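Local coordinates for protein restriction endonuclease THAI (Thermoplasma acidophilum, PDB 3NDH) that is a restriction endonuclease that binds its specific DNA site by intercalating without flipping bases and probably cuts it with a PD-(D/E)XK nuclease fold, at residues P153-Q158 with D195-S200. Residues are numbered along the deposited sequence; the frame is centred on the assembly and turned at random. Where two conformers were deposited one is given.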
ATOM      1  N   PRO A 153     -16.695  -9.549  17.988  1.00 15.48           N
ATOM      2  CA  PRO A 153     -17.182  -8.374  18.708  1.00 16.15           C
ATOM      3  C   PRO A 153     -16.119  -7.736  19.602  1.00 17.30           C
ATOM      4  O   PRO A 153     -15.247  -8.423  20.130  1.00 17.17           O
ATOM      5  CB  PRO A 153     -18.340  -8.919  19.546  1.00 17.36           C
ATOM      6  CG  PRO A 153     -18.779 -10.157  18.851  1.00 16.19           C
ATOM      7  CD  PRO A 153     -17.539 -10.728  18.223  1.00 15.42           C
ATOM      8  N   ASP A 154     -16.209  -6.422  19.766  1.00 15.60           N
ATOM      9  CA  ASP A 154     -15.359  -5.714  20.717  1.00 16.60           C
ATOM     10  C   ASP A 154     -15.343  -6.378  22.108  1.00 17.39           C
ATOM     11  O   ASP A 154     -14.298  -6.478  22.739  1.00 17.72           O
ATOM     12  CB  ASP A 154     -15.729  -4.223  20.835  1.00 17.45           C
ATOM     13  CG  ASP A 154     -17.206  -3.954  21.118  1.00 19.56           C
ATOM     14  OD1 ASP A 154     -18.015  -4.863  21.326  1.00 20.90           O
ATOM     15  OD2 ASP A 154     -17.561  -2.747  21.081  1.00 25.30           O
ATOM     16  N   TYR A 155     -16.485  -6.855  22.572  1.00 17.58           N
ATOM     17  CA  TYR A 155     -16.546  -7.436  23.926  1.00 17.76           C
ATOM     18  C   TYR A 155     -15.814  -8.782  24.028  1.00 17.84           C
ATOM     19  O   TYR A 155     -15.304  -9.141  25.094  1.00 18.96           O
ATOM     20  CB  TYR A 155     -17.994  -7.525  24.447  1.00 18.99           C
ATOM     21  CG  TYR A 155     -19.006  -8.175  23.530  1.00 18.00           C
ATOM     22  CD1 TYR A 155     -19.143  -9.555  23.474  1.00 19.11           C
ATOM     23  CD2 TYR A 155     -19.852  -7.413  22.744  1.00 19.44           C
ATOM     24  CE1 TYR A 155     -20.077 -10.148  22.655  1.00 19.36           C
ATOM     25  CE2 TYR A 155     -20.783  -8.002  21.912  1.00 20.85           C
ATOM     26  CZ  TYR A 155     -20.889  -9.371  21.869  1.00 21.33           C
ATOM     27  OH  TYR A 155     -21.821  -9.955  21.042  1.00 23.40           O
ATOM     28  N   VAL A 156     -15.730  -9.520  22.930  1.00 18.04           N
ATOM     29  CA  VAL A 156     -14.899 -10.734  22.908  1.00 17.69           C
ATOM     30  C   VAL A 156     -13.409 -10.391  23.063  1.00 17.44           C
ATOM     31  O   VAL A 156     -12.689 -10.982  23.879  1.00 17.45           O
ATOM     32  CB  VAL A 156     -15.135 -11.557  21.629  1.00 17.68           C
ATOM     33  CG1 VAL A 156     -14.039 -12.627  21.486  1.00 19.36           C
ATOM     34  CG2 VAL A 156     -16.526 -12.197  21.667  1.00 19.35           C
ATOM     35  N   GLN A 157     -12.955  -9.412  22.291  1.00 16.46           N
ATOM     36  CA  GLN A 157     -11.573  -8.954  22.388  1.00 16.73           C
ATOM     37  C   GLN A 157     -11.262  -8.446  23.790  1.00 17.51           C
ATOM     38  O   GLN A 157     -10.211  -8.765  24.372  1.00 17.67           O
ATOM     39  CB  GLN A 157     -11.317  -7.849  21.374  1.00 16.29           C
ATOM     40  CG  GLN A 157     -11.518  -8.261  19.920  1.00 15.45           C
ATOM     41  CD  GLN A 157     -11.590  -7.060  19.047  1.00 14.36           C
ATOM     42  OE1 GLN A 157     -10.614  -6.299  18.957  1.00 16.73           O
ATOM     43  NE2 GLN A 157     -12.727  -6.880  18.351  1.00 14.29           N
ATOM     44  N   GLN A 158     -12.184  -7.667  24.346  0.50 17.87           N
ATOM     45  CA  GLN A 158     -12.003  -7.107  25.687  0.50 18.61           C
ATOM     46  C   GLN A 158     -11.937  -8.200  26.753  0.50 18.96           C
ATOM     47  O   GLN A 158     -11.093  -8.151  27.645  0.50 19.65           O
ATOM     48  CB  GLN A 158     -13.118  -6.099  25.986  0.50 18.66           C
ATOM     49  CG  GLN A 158     -12.948  -4.793  25.201  0.50 19.06           C
ATOM     50  CD  GLN A 158     -14.214  -3.965  25.072  0.50 21.57           C
ATOM     51  OE1 GLN A 158     -15.323  -4.413  25.404  0.50 23.27           O
ATOM     52  NE2 GLN A 158     -14.057  -2.737  24.575  0.50 19.84           N
ATOM     53  N   ASP A 195     -13.757 -17.892  20.305  1.00 20.47           N
ATOM     54  CA  ASP A 195     -14.782 -17.592  21.305  1.00 21.18           C
ATOM     55  C   ASP A 195     -16.155 -17.964  20.768  1.00 20.88           C
ATOM     56  O   ASP A 195     -16.439 -17.750  19.587  1.00 20.29           O
ATOM     57  CB  ASP A 195     -14.758 -16.104  21.669  1.00 20.98           C
ATOM     58  CG  ASP A 195     -15.591 -15.777  22.900  1.00 22.51           C
ATOM     59  OD1 ASP A 195     -16.838 -15.728  22.831  1.00 24.47           O
ATOM     60  OD2 ASP A 195     -14.982 -15.524  23.954  1.00 27.60           O
ATOM     61  N   GLU A 196     -17.009 -18.502  21.636  0.50 21.43           N
ATOM     62  CA  GLU A 196     -18.363 -18.892  21.260  0.50 21.51           C
ATOM     63  C   GLU A 196     -19.152 -17.726  20.654  0.50 20.34           C
ATOM     64  O   GLU A 196     -19.977 -17.938  19.769  0.50 21.28           O
ATOM     65  CB  GLU A 196     -19.108 -19.450  22.483  0.50 22.48           C
ATOM     66  CG  GLU A 196     -20.363 -20.243  22.156  0.50 24.45           C
ATOM     67  CD  GLU A 196     -21.584 -19.381  21.854  0.50 26.17           C
ATOM     68  OE1 GLU A 196     -21.695 -18.256  22.392  0.50 26.66           O
ATOM     69  OE2 GLU A 196     -22.441 -19.842  21.066  0.50 29.39           O
ATOM     70  N   GLU A 197     -18.886 -16.505  21.117  1.00 22.36           N
ATOM     71  CA  GLU A 197     -19.622 -15.322  20.647  1.00 21.67           C
ATOM     72  C   GLU A 197     -19.084 -14.747  19.337  1.00 20.41           C
ATOM     73  O   GLU A 197     -19.674 -13.815  18.786  1.00 21.85           O
ATOM     74  CB  GLU A 197     -19.650 -14.242  21.726  1.00 21.59           C
ATOM     75  CG  GLU A 197     -20.578 -14.628  22.887  1.00 21.92           C
ATOM     76  CD  GLU A 197     -20.524 -13.685  24.085  1.00 22.98           C
ATOM     77  OE1 GLU A 197     -19.513 -12.978  24.268  1.00 24.83           O
ATOM     78  OE2 GLU A 197     -21.496 -13.672  24.868  1.00 27.39           O
ATOM     79  N   THR A 198     -17.970 -15.277  18.857  1.00 19.28           N
ATOM     80  CA  THR A 198     -17.469 -14.931  17.518  1.00 17.72           C
ATOM     81  C   THR A 198     -18.264 -15.680  16.469  1.00 18.28           C
ATOM     82  O   THR A 198     -18.591 -16.856  16.643  1.00 18.84           O
ATOM     83  CB  THR A 198     -15.976 -15.223  17.414  1.00 16.88           C
ATOM     84  OG1 THR A 198     -15.270 -14.255  18.203  1.00 16.96           O
ATOM     85  CG2 THR A 198     -15.463 -15.194  15.950  1.00 15.82           C
ATOM     86  N   MET A 199     -18.580 -14.985  15.383  1.00 17.64           N
ATOM     87  CA  MET A 199     -19.353 -15.552  14.278  1.00 17.85           C
ATOM     88  C   MET A 199     -18.452 -15.663  13.071  1.00 16.46           C
ATOM     89  O   MET A 199     -17.482 -14.906  12.921  1.00 16.55           O
ATOM     90  CB  MET A 199     -20.554 -14.666  13.976  1.00 18.38           C
ATOM     91  CG  MET A 199     -21.479 -14.548  15.160  1.00 22.94           C
ATOM     92  SD  MET A 199     -22.951 -13.597  14.792  1.00 29.67           S
ATOM     93  CE  MET A 199     -23.747 -14.612  13.558  1.00 27.95           C
ATOM     94  N   SER A 200     -18.747 -16.629  12.217  1.00 16.64           N
ATOM     95  CA  SER A 200     -17.929 -16.820  11.035  1.00 16.42           C
ATOM     96  C   SER A 200     -18.703 -17.380   9.868  1.00 16.19           C
ATOM     97  O   SER A 200     -19.757 -17.989  10.033  1.00 17.40           O
ATOM     98  CB  SER A 200     -16.739 -17.731  11.337  1.00 17.64           C
ATOM     99  OG  SER A 200     -17.161 -19.021  11.740  1.00 21.02           O
TER
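The N-cap residue P153 faces T198 and V156 faces E197 where the first turn of helix 154-164 meets the type I turn D195-T198. The CA atoms of P153 and T198 are 6.7 Å apart. No hydrogen bond joins the two segments. The turn is closed by T198 N to D195 O. D195 OD1 also accepts from E197 N at 2.8 Å, through its anti lone pair and nearly straight (164°), which makes an Asx turn.

V156 is the central side chain. Its CG1, anti to the backbone N (chi1 167°), lies 3.6 Å from D195 CB. Its CG2, beside the N, lies 3.7 Å from both D195 OD1 and E197 CB. P153 CG packs 3.8 Å from E197 O. E197 sends an extended chain over to Y155, where OE1 meets CE1 at 3.3 Å, at the ring edge and near its plane. The carboxylate stands 84° to the ring. P153 CB lies over one ring face, offset toward the rim.

T198 OG1 is hydrogen-bonded to I192 O. R159, one turn beyond Y155 in the helix, forms salt bridges with E197 OE1 and D195 OD2. Replacing D195 by an alanine would probably leave E197 N without its side-chain acceptor, R159 with one carboxylate fewer and V156 with less to pack on.

The contact joins the helix after strand 146-152 to the turn leading into the neighbouring antiparallel strand 199-204, its nearest atom about 13 Å from the DNA. Direct contact is van der Waals packing, partly C-H against oxygen; R159 supplies the charge pairing beside it.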